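Local coordinates for protein pullulanase (Klebsiella oxytoca, PDB 2YOC) that hydrolyses the alpha-1,6-glucosidic linkages of pullulan and of branched alpha-glucans as a secreted glycosyl hydrolase, at residues S867-S872 and Y891-N896; A838-R843 and E920-P925; T413-H418 and S457-V462; Y937-E942 and N1030-G1035. All blocks are in the same frame, centred on the assembly; numbering follows the deposited sequence.

The four contacts lie on the same barrel and the elements packed round its outside. Interaction 3 comes first along the chain and pairs the first two strands of the eight-stranded parallel barrel. Interaction 1 follows the last barrel strand, 860-864, and is nested inside the longer loop closed by interaction 2; their centres are about 14 Å apart, and Asn896 and Leu870 touch Pro925. Interaction 4 ties helix 927-945 to the loop before strand 1037-1038, and Leu1032 of that loop is backbone-bonded to Val1051 of the C-terminal sheet; its centre is about 18 Å from those of interactions 1 and 3. That helix also touches Leu869, Leu840 and Val459, so one helix borders all four contacts.

Interaction 1: S867-S872 and Y891-N896; sequences SELLRS and YSLQDN
Asn896 and Leu869 bury the most surface in this meeting of two loops, and they show how a polar clasp and an apolar patch can share one contact. The side-chain amide of Asn896 gives a hydrogen bond from ND2 to the backbone O of Leu870, 3.0 Å away. That oxygen lies close to the amide plane, while the donor itself is tilted 29° from the carbonyl plane. The backbone of the same asparagine works in the other direction: its O accepts from Ser872 N at 2.9 Å. The two bonds thus bracket Arg871, with Asn896 serving as donor through its side chain and acceptor through its main chain. A chi1 of 70° sets CG between the backbone N and the carbonyl carbon, which turns ND2 toward Leu870 O.

Farther along, Leu869 sends both methyl branches to the second loop. CD2 meets Leu893 CD2 at 3.6 Å, and CD1 rests obliquely against the ring of Tyr891, 3.8 Å from CE1; the leucine crosses each of these partners at about a right angle. Glu868 lies beside the same ring, its carboxylate plane 33° from the ring plane, but its OE2 is hydrogen-bonded to His450. Ser872 OG likewise turns to another partner, Asp828, while Arg871 NH1 is hydrogen-bonded to Gln865 O and NH2 forms a salt bridge with Asp421.

The chemistry implies a division of labour: two directional bonds fix the loops where Asn896 meets 870-872, whereas Leu869 fits against Tyr891 and Leu893 through apolar packing, without directional bonds, in a largely buried setting.

Interaction 2: A838-R843 and E920-P925; sequences ADLATR and EMVATP
Leu840 and Val922 bury the most surface here, in a contact that has no hydrogen bond between its segments and depends on fit. Leu840 CD1 lies 3.4 Å from the carbonyl O of Ala923 and 4.0 Å from Pro925 CG, while its other methyl, CD2, faces Ala923 CB. With CG anti to the backbone N (chi1 -173°), the leucine extends from the first turn of its helix toward the 923-925 backbone. Val922 divides its branches between two neighbours. CG2 sits against the start of the helix, close to Leu840 N, and CG1 lies 3.8 Å from Arg843 CD. The arginine and valine side chains run past each other in opposite directions, so that Val922 CB comes over one face of the guanidinium, toward its rim. The CE methyl of selenomethionine Met921 occupies the edge of that group, in its plane.

What holds the arginine in place belongs to its own side of the contact. NE donates to Ala838 O at 2.8 Å, with the acceptor 31° out of the guanidinium plane, and NH2 bonds to Ser835 O. Asp839, at the N-cap position, has its carbonyl O gripped by Thr842 OG1 and Arg843 N. Trp827 touches both Leu840 and Pro925.

The start of helix 840-855 thus packs against the link between helices 912-919 and 927-945. Lying between barrel strands 814-816 and 860-864, helix 840-855 belongs to the helical layer outside the (beta/alpha)8 barrel.

Interaction 3: T413-H418 and S457-V462; sequences TIHESH and SGVTHV
The carbonyl O of Thr413 is gripped by two successive backbone donors, Thr460 N and His461 N, each 3.0 Å away. Thr460 N lies in the carbonyl plane, on a lone pair, whereas His461 N approaches from above that plane. Thr460 also returns a side-chain bond: its OG1 accepts from Thr413 N at 2.8 Å, with a nearly straight N-H...O angle of 174°. Having OG1 between the backbone N and the carbonyl carbon (chi1 73°) turns the hydroxyl toward that donor, and the same oxygen is hydrogen-bonded to His461 ND1, where either atom could supply the proton.

From here the two segments run on as parallel neighbours in strands 413-417 and 461-464, the first two of the eight-stranded barrel, the (beta/alpha)8 fold of the alpha-amylase family. His415 N continues the pairing to His461 O at 3.0 Å, and Ile414 CA adds a CA-H...O contact to that acceptor.

Ile414 CG1 meets His461 CB on one face of the sheet. On the other, Val459 CG1 sits 3.7 Å from His415 CB and lies obliquely to the imidazole; Tyr937 of helix 927-945 touches both residues. Gly458, which follows helix 446-457 with positive phi, presents its O 3.4 Å from Thr413 CB.

Interaction 4: Y937-E942 and N1030-G1035; sequences YQELTE and NSLANG
Glu939 OE2 receives two hydrogen bonds from the turn at Ser1031, a compact example of one carboxylate oxygen serving neighbouring donors. Leu1032 N approaches at 2.8 Å and almost in line, with an N-H...O angle of 176°, and meets the syn lone pair of OE2, on the side of the other oxygen. Ser1031 OG donates a hydrogen bond to the same OE2 from 2.9 Å, but comes from above the carboxylate plane. The second oxygen, OE1, lies 3.3 Å from Asn1030 O; both are acceptors, and no hydrogen bond joins them. The glutamate can span the gap because its CG is anti to the backbone N (chi1 -152°) and the chain stays extended beyond CG, carrying the carboxylate from the helix surface to the turn.

Ser1031 OG has an acceptor role as well. Ala1033 N donates to it at 3.0 Å, forming an ST turn within the type I beta turn from Ser1031 to Asn1034. The hydroxyl thus accepts from a backbone N-H and donates to the carboxylate, with a further weak bond to Gln1024 O. Leu1032 O accepts from Arg845 NH1, while Ser1031 O has weak bonds from Arg845 NH2 and, within the turn, from Asn1034 N.

An apolar contact flanks this polar cluster. Leu940 CD2 reaches Leu1032 CD1 at 3.8 Å, the two side chains crossing at about a right angle. Ala852 and Ala848 of helix 840-855 touch Leu940 and Leu1032 respectively.

With two donors directed at OE2 in a buried contact, the carboxylate is probably ionised, its charge partly offset by this paired donation.

Interaction 1: S867-S872 and Y891-N896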
# COMPACT_ATOMS: atom_id res chain seq x y z
N SER B 867 19.68 14.90 -31.07
CA SER B 867 18.28 15.05 -30.60
C SER B 867 17.68 16.40 -30.94
O SER B 867 16.48 16.48 -31.23
CB SER B 867 18.15 14.75 -29.12
OG SER B 867 18.61 13.44 -28.87
N GLU B 868 18.56 17.44 -31.02
CA GLU B 868 18.26 18.81 -31.42
C GLU B 868 17.94 18.90 -32.93
O GLU B 868 17.49 19.95 -33.39
CB GLU B 868 19.45 19.74 -31.06
CG GLU B 868 20.66 19.69 -32.00
CD GLU B 868 21.60 18.49 -31.93
OE1 GLU B 868 21.34 17.59 -31.10
OE2 GLU B 868 22.62 18.48 -32.66
N LEU B 869 18.24 17.82 -33.69
CA LEU B 869 18.04 17.69 -35.13
C LEU B 869 17.15 16.48 -35.41
O LEU B 869 17.34 15.78 -36.41
CB LEU B 869 19.38 17.58 -35.88
CG LEU B 869 20.43 18.68 -35.62
CD1 LEU B 869 21.74 18.39 -36.33
CD2 LEU B 869 19.92 20.07 -35.96
N LEU B 870 16.20 16.20 -34.50
CA LEU B 870 15.22 15.12 -34.60
C LEU B 870 15.82 13.79 -35.05
O LEU B 870 15.14 13.00 -35.72
CB LEU B 870 14.07 15.56 -35.54
CG LEU B 870 13.42 16.91 -35.23
CD1 LEU B 870 12.67 17.43 -36.40
CD2 LEU B 870 12.51 16.81 -34.03
N ARG B 871 17.09 13.54 -34.69
CA ARG B 871 17.86 12.36 -35.11
C ARG B 871 17.06 11.10 -35.15
O ARG B 871 16.33 10.78 -34.21
CB ARG B 871 19.15 12.16 -34.29
CG ARG B 871 20.12 11.15 -34.90
CD ARG B 871 21.27 10.86 -33.95
NE ARG B 871 22.24 9.93 -34.52
CZ ARG B 871 23.43 9.68 -33.98
NH1 ARG B 871 23.80 10.31 -32.87
NH2 ARG B 871 24.27 8.85 -34.57
N SER B 872 17.23 10.40 -36.28
CA SER B 872 16.66 9.11 -36.59
C SER B 872 17.76 8.13 -37.04
O SER B 872 18.81 8.54 -37.54
CB SER B 872 15.60 9.26 -37.67
OG SER B 872 15.08 8.00 -38.07
N TYR B 891 24.61 17.54 -40.63
CA TYR B 891 24.85 18.89 -40.13
C TYR B 891 24.54 20.02 -41.14
O TYR B 891 24.59 21.20 -40.78
CB TYR B 891 26.20 19.04 -39.39
CG TYR B 891 26.19 18.42 -38.00
CD1 TYR B 891 25.57 19.07 -36.93
CD2 TYR B 891 26.79 17.19 -37.75
CE1 TYR B 891 25.51 18.49 -35.66
CE2 TYR B 891 26.76 16.60 -36.49
CZ TYR B 891 26.10 17.25 -35.44
OH TYR B 891 26.05 16.67 -34.19
N SER B 892 24.13 19.64 -42.38
CA SER B 892 23.71 20.57 -43.43
C SER B 892 22.17 20.78 -43.38
O SER B 892 21.61 21.50 -44.20
CB SER B 892 24.15 20.08 -44.80
OG SER B 892 23.16 19.28 -45.44
N LEU B 893 21.52 20.12 -42.39
CA LEU B 893 20.08 20.15 -42.06
C LEU B 893 19.11 19.98 -43.23
O LEU B 893 18.33 20.88 -43.51
CB LEU B 893 19.68 21.36 -41.19
CG LEU B 893 20.62 21.91 -40.11
CD1 LEU B 893 19.86 22.90 -39.23
CD2 LEU B 893 21.23 20.80 -39.26
N GLN B 894 19.16 18.84 -43.90
CA GLN B 894 18.24 18.58 -44.99
C GLN B 894 17.21 17.57 -44.53
O GLN B 894 16.06 17.62 -44.98
CB GLN B 894 18.98 18.08 -46.25
CG GLN B 894 19.92 19.12 -46.88
CD GLN B 894 19.22 20.42 -47.19
OE1 GLN B 894 19.55 21.47 -46.63
NE2 GLN B 894 18.20 20.37 -48.06
N ASP B 895 17.63 16.67 -43.62
CA ASP B 895 16.82 15.59 -43.04
C ASP B 895 17.45 14.97 -41.76
O ASP B 895 18.66 15.06 -41.54
CB ASP B 895 16.57 14.48 -44.08
CG ASP B 895 17.80 13.66 -44.41
OD1 ASP B 895 18.79 14.24 -44.91
OD2 ASP B 895 17.79 12.44 -44.14
N ASN B 896 16.61 14.27 -41.00
CA ASN B 896 16.93 13.60 -39.75
C ASN B 896 17.34 12.13 -39.97
O ASN B 896 17.45 11.38 -38.99
CB ASN B 896 15.72 13.67 -38.81
CG ASN B 896 14.53 12.83 -39.23
OD1 ASN B 896 14.32 12.51 -40.42
ND2 ASN B 896 13.70 12.47 -38.26

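Interaction 2: A838-R843 and E920-P925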
# COMPACT_ATOMS: atom_id res chain seq x y z
N ALA B 838 -1.30 12.78 -34.71
CA ALA B 838 -0.20 13.69 -34.45
C ALA B 838 0.62 14.01 -35.71
O ALA B 838 1.41 13.19 -36.18
CB ALA B 838 0.67 13.17 -33.32
N ASP B 839 0.39 15.21 -36.27
CA ASP B 839 1.07 15.73 -37.46
C ASP B 839 2.51 16.11 -37.14
O ASP B 839 2.84 16.32 -35.97
CB ASP B 839 0.32 16.95 -38.01
CG ASP B 839 -0.10 17.96 -36.95
OD1 ASP B 839 -1.08 17.66 -36.20
OD2 ASP B 839 0.53 19.04 -36.87
N LEU B 840 3.37 16.22 -38.19
CA LEU B 840 4.80 16.52 -38.08
C LEU B 840 5.10 17.62 -37.06
O LEU B 840 5.97 17.42 -36.21
CB LEU B 840 5.40 16.84 -39.47
CG LEU B 840 6.94 17.03 -39.58
CD1 LEU B 840 7.71 15.81 -39.12
CD2 LEU B 840 7.33 17.30 -41.00
N ALA B 841 4.31 18.71 -37.10
CA ALA B 841 4.40 19.87 -36.20
C ALA B 841 4.25 19.52 -34.71
O ALA B 841 5.02 20.02 -33.88
CB ALA B 841 3.37 20.92 -36.58
N THR B 842 3.26 18.66 -34.37
CA THR B 842 3.03 18.25 -32.98
C THR B 842 4.09 17.25 -32.51
O THR B 842 4.48 17.27 -31.34
CB THR B 842 1.60 17.75 -32.74
OG1 THR B 842 1.50 16.42 -33.20
CG2 THR B 842 0.53 18.63 -33.39
N ARG B 843 4.58 16.39 -33.42
CA ARG B 843 5.62 15.42 -33.11
C ARG B 843 6.94 16.15 -32.82
O ARG B 843 7.68 15.70 -31.94
CB ARG B 843 5.76 14.36 -34.22
CG ARG B 843 4.48 13.56 -34.48
CD ARG B 843 4.72 12.32 -35.32
NE ARG B 843 3.50 11.52 -35.43
CZ ARG B 843 3.45 10.25 -35.80
NH1 ARG B 843 4.56 9.60 -36.13
NH2 ARG B 843 2.29 9.61 -35.84
N GLU B 920 5.12 5.43 -42.62
CA GLU B 920 4.50 6.41 -43.49
C GLU B 920 3.45 7.30 -42.83
O GLU B 920 2.94 8.22 -43.48
CB GLU B 920 4.02 5.75 -44.80
CG GLU B 920 5.13 5.49 -45.81
CD GLU B 920 6.18 4.46 -45.44
OE1 GLU B 920 5.81 3.32 -45.07
OE2 GLU B 920 7.39 4.81 -45.50
N MSE B 921 3.16 7.08 -41.51
CA MSE B 921 2.16 7.88 -40.78
C MSE B 921 2.37 9.38 -40.89
O MSE B 921 1.40 10.12 -41.11
CB MSE B 921 2.02 7.44 -39.32
CG MSE B 921 1.45 6.05 -39.18
SE MSE B 921 0.61 5.74 -37.47
CE MSE B 921 2.17 6.25 -36.30
N VAL B 922 3.64 9.83 -40.82
CA VAL B 922 3.95 11.24 -40.99
C VAL B 922 5.20 11.51 -41.81
O VAL B 922 6.12 10.70 -41.84
CB VAL B 922 3.79 12.08 -39.69
CG1 VAL B 922 5.14 12.47 -39.08
CG2 VAL B 922 2.90 13.31 -39.94
N ALA B 923 5.20 12.67 -42.52
CA ALA B 923 6.26 13.19 -43.38
C ALA B 923 7.62 13.24 -42.70
O ALA B 923 7.68 13.35 -41.47
CB ALA B 923 5.89 14.58 -43.87
N THR B 924 8.71 13.16 -43.49
CA THR B 924 10.09 13.21 -42.96
C THR B 924 10.49 14.68 -42.75
O THR B 924 10.25 15.50 -43.65
CB THR B 924 11.05 12.42 -43.88
OG1 THR B 924 10.51 11.11 -44.07
CG2 THR B 924 12.47 12.30 -43.31
N PRO B 925 11.10 15.02 -41.58
CA PRO B 925 11.54 16.41 -41.35
C PRO B 925 12.51 16.94 -42.40
O PRO B 925 13.27 16.17 -42.99
CB PRO B 925 12.24 16.33 -39.99
CG PRO B 925 11.68 15.14 -39.34
CD PRO B 925 11.43 14.17 -40.42

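Interaction 3: T413-H418 and S457-V462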
# COMPACT_ATOMS: atom_id res chain seq x y z
N THR B 413 25.24 19.80 -18.52
CA THR B 413 24.36 19.55 -19.66
C THR B 413 25.18 18.82 -20.75
O THR B 413 25.91 19.45 -21.52
CB THR B 413 23.69 20.87 -20.08
OG1 THR B 413 22.84 21.27 -19.03
CG2 THR B 413 22.85 20.74 -21.31
N ILE B 414 25.08 17.48 -20.75
CA ILE B 414 25.86 16.55 -21.60
C ILE B 414 25.27 16.29 -22.97
O ILE B 414 24.06 16.07 -23.09
CB ILE B 414 26.17 15.21 -20.86
CG1 ILE B 414 26.59 15.44 -19.41
CG2 ILE B 414 27.23 14.41 -21.59
CD1 ILE B 414 26.46 14.19 -18.54
N HIS B 415 26.16 16.27 -23.99
CA HIS B 415 25.93 16.00 -25.40
C HIS B 415 26.84 14.81 -25.71
O HIS B 415 28.05 14.99 -25.81
CB HIS B 415 26.34 17.22 -26.24
CG HIS B 415 25.76 17.24 -27.63
ND1 HIS B 415 24.43 17.57 -27.85
CD2 HIS B 415 26.36 17.01 -28.82
CE1 HIS B 415 24.25 17.52 -29.16
NE2 HIS B 415 25.38 17.19 -29.79
N GLU B 416 26.26 13.61 -25.79
CA GLU B 416 26.99 12.36 -26.04
C GLU B 416 27.23 12.18 -27.53
O GLU B 416 26.32 11.81 -28.29
CB GLU B 416 26.21 11.18 -25.44
CG GLU B 416 26.88 9.83 -25.55
CD GLU B 416 25.94 8.65 -25.49
OE1 GLU B 416 25.00 8.57 -26.32
OE2 GLU B 416 26.18 7.76 -24.64
N SER B 417 28.48 12.41 -27.94
CA SER B 417 28.95 12.37 -29.32
C SER B 417 29.89 11.18 -29.64
O SER B 417 30.41 10.53 -28.72
CB SER B 417 29.63 13.69 -29.65
OG SER B 417 29.14 14.73 -28.81
N HIS B 418 30.08 10.89 -30.96
CA HIS B 418 30.94 9.84 -31.53
C HIS B 418 31.75 10.47 -32.66
O HIS B 418 31.19 11.25 -33.44
CB HIS B 418 30.08 8.66 -32.04
CG HIS B 418 30.85 7.51 -32.64
ND1 HIS B 418 31.31 7.54 -33.94
CD2 HIS B 418 31.17 6.30 -32.10
CE1 HIS B 418 31.91 6.38 -34.15
NE2 HIS B 418 31.85 5.60 -33.08
N SER B 457 24.29 28.34 -25.93
CA SER B 457 22.93 28.30 -25.43
C SER B 457 22.80 27.45 -24.16
O SER B 457 21.72 27.39 -23.58
CB SER B 457 21.96 27.83 -26.51
OG SER B 457 22.05 28.63 -27.68
N GLY B 458 23.88 26.81 -23.73
CA GLY B 458 23.82 26.03 -22.50
C GLY B 458 24.28 24.59 -22.47
O GLY B 458 24.16 23.94 -21.43
N VAL B 459 24.81 24.04 -23.57
CA VAL B 459 25.34 22.67 -23.50
C VAL B 459 26.75 22.81 -22.90
O VAL B 459 27.57 23.57 -23.41
CB VAL B 459 25.26 21.91 -24.83
CG1 VAL B 459 25.97 20.58 -24.74
CG2 VAL B 459 23.80 21.70 -25.24
N THR B 460 26.97 22.21 -21.74
CA THR B 460 28.21 22.41 -21.00
C THR B 460 29.28 21.35 -21.24
O THR B 460 30.47 21.65 -21.18
CB THR B 460 27.90 22.54 -19.50
OG1 THR B 460 27.53 21.26 -18.98
CG2 THR B 460 26.77 23.53 -19.22
N HIS B 461 28.87 20.10 -21.47
CA HIS B 461 29.80 18.99 -21.60
C HIS B 461 29.65 18.20 -22.88
O HIS B 461 28.52 17.98 -23.31
CB HIS B 461 29.61 18.02 -20.40
CG HIS B 461 30.16 18.52 -19.11
ND1 HIS B 461 29.74 19.71 -18.56
CD2 HIS B 461 31.01 17.93 -18.26
CE1 HIS B 461 30.40 19.83 -17.42
NE2 HIS B 461 31.17 18.77 -17.20
N VAL B 462 30.79 17.69 -23.41
CA VAL B 462 30.88 16.78 -24.54
C VAL B 462 31.29 15.40 -23.99
O VAL B 462 32.34 15.30 -23.35
CB VAL B 462 31.86 17.29 -25.65
CG1 VAL B 462 32.03 16.24 -26.76
CG2 VAL B 462 31.37 18.61 -26.25

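Interaction 4: Y937-E942 and N1030-G1035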
# COMPACT_ATOMS: atom_id res chain seq x y z
N TYR B 937 15.50 23.52 -28.70
CA TYR B 937 16.53 22.92 -27.87
C TYR B 937 17.35 24.00 -27.18
O TYR B 937 17.59 23.94 -25.96
CB TYR B 937 17.41 22.04 -28.74
CG TYR B 937 18.25 21.02 -27.99
CD1 TYR B 937 19.55 21.33 -27.58
CD2 TYR B 937 17.81 19.71 -27.83
CE1 TYR B 937 20.36 20.36 -26.97
CE2 TYR B 937 18.61 18.74 -27.24
CZ TYR B 937 19.90 19.07 -26.83
OH TYR B 937 20.70 18.10 -26.27
N GLN B 938 17.74 25.02 -27.97
CA GLN B 938 18.51 26.14 -27.50
C GLN B 938 17.72 26.91 -26.46
O GLN B 938 18.31 27.36 -25.47
CB GLN B 938 18.94 27.02 -28.66
CG GLN B 938 19.94 26.31 -29.56
CD GLN B 938 20.59 27.21 -30.56
OE1 GLN B 938 20.68 28.43 -30.38
NE2 GLN B 938 21.12 26.61 -31.61
N GLU B 939 16.38 26.98 -26.62
CA GLU B 939 15.46 27.64 -25.68
C GLU B 939 15.57 26.97 -24.29
O GLU B 939 15.89 27.65 -23.31
CB GLU B 939 14.02 27.52 -26.20
CG GLU B 939 13.08 28.64 -25.77
CD GLU B 939 11.75 28.64 -26.51
OE1 GLU B 939 11.76 28.86 -27.75
OE2 GLU B 939 10.70 28.38 -25.87
N LEU B 940 15.38 25.63 -24.24
CA LEU B 940 15.40 24.78 -23.06
C LEU B 940 16.71 24.85 -22.29
O LEU B 940 16.69 24.91 -21.05
CB LEU B 940 15.09 23.33 -23.47
CG LEU B 940 13.67 22.99 -23.95
CD1 LEU B 940 13.57 21.52 -24.28
CD2 LEU B 940 12.62 23.30 -22.90
N THR B 941 17.85 24.82 -23.00
CA THR B 941 19.16 24.88 -22.38
C THR B 941 19.39 26.27 -21.81
O THR B 941 19.92 26.39 -20.70
CB THR B 941 20.30 24.39 -23.32
OG1 THR B 941 20.43 25.27 -24.44
CG2 THR B 941 20.14 22.93 -23.78
N GLU B 942 18.97 27.31 -22.56
CA GLU B 942 19.11 28.71 -22.13
C GLU B 942 18.36 28.90 -20.81
O GLU B 942 18.93 29.46 -19.85
CB GLU B 942 18.63 29.70 -23.21
CG GLU B 942 19.63 29.86 -24.35
CD GLU B 942 19.30 30.87 -25.43
OE1 GLU B 942 18.63 30.52 -26.43
OE2 GLU B 942 19.78 32.02 -25.29
N ASN B 1030 8.40 31.25 -32.29
CA ASN B 1030 9.30 30.09 -32.29
C ASN B 1030 9.51 29.53 -30.87
O ASN B 1030 10.27 28.56 -30.69
CB ASN B 1030 10.62 30.48 -32.96
CG ASN B 1030 10.41 30.96 -34.38
OD1 ASN B 1030 9.85 32.04 -34.62
ND2 ASN B 1030 10.80 30.14 -35.35
N SER B 1031 8.84 30.13 -29.87
CA SER B 1031 8.89 29.68 -28.48
C SER B 1031 7.99 28.50 -28.27
O SER B 1031 6.97 28.32 -28.94
CB SER B 1031 8.50 30.79 -27.52
OG SER B 1031 8.62 30.37 -26.18
N LEU B 1032 8.37 27.71 -27.29
CA LEU B 1032 7.63 26.55 -26.85
C LEU B 1032 6.47 27.04 -26.02
O LEU B 1032 5.53 26.30 -25.77
CB LEU B 1032 8.54 25.67 -25.99
CG LEU B 1032 9.61 24.91 -26.72
CD1 LEU B 1032 10.86 24.84 -25.92
CD2 LEU B 1032 9.13 23.56 -27.08
N ALA B 1033 6.56 28.30 -25.57
CA ALA B 1033 5.53 28.96 -24.78
C ALA B 1033 4.62 29.80 -25.68
O ALA B 1033 3.70 30.44 -25.17
CB ALA B 1033 6.16 29.83 -23.70
N ASN B 1034 4.88 29.81 -27.02
CA ASN B 1034 4.09 30.60 -27.97
C ASN B 1034 2.59 30.38 -27.77
O ASN B 1034 2.09 29.25 -27.95
CB ASN B 1034 4.51 30.31 -29.41
CG ASN B 1034 3.59 30.94 -30.44
OD1 ASN B 1034 3.47 32.17 -30.55
ND2 ASN B 1034 2.86 30.10 -31.16
N GLY B 1035 1.92 31.43 -27.30
CA GLY B 1035 0.49 31.40 -27.01
C GLY B 1035 0.11 31.31 -25.55
O GLY B 1035 -1.09 31.34 -25.23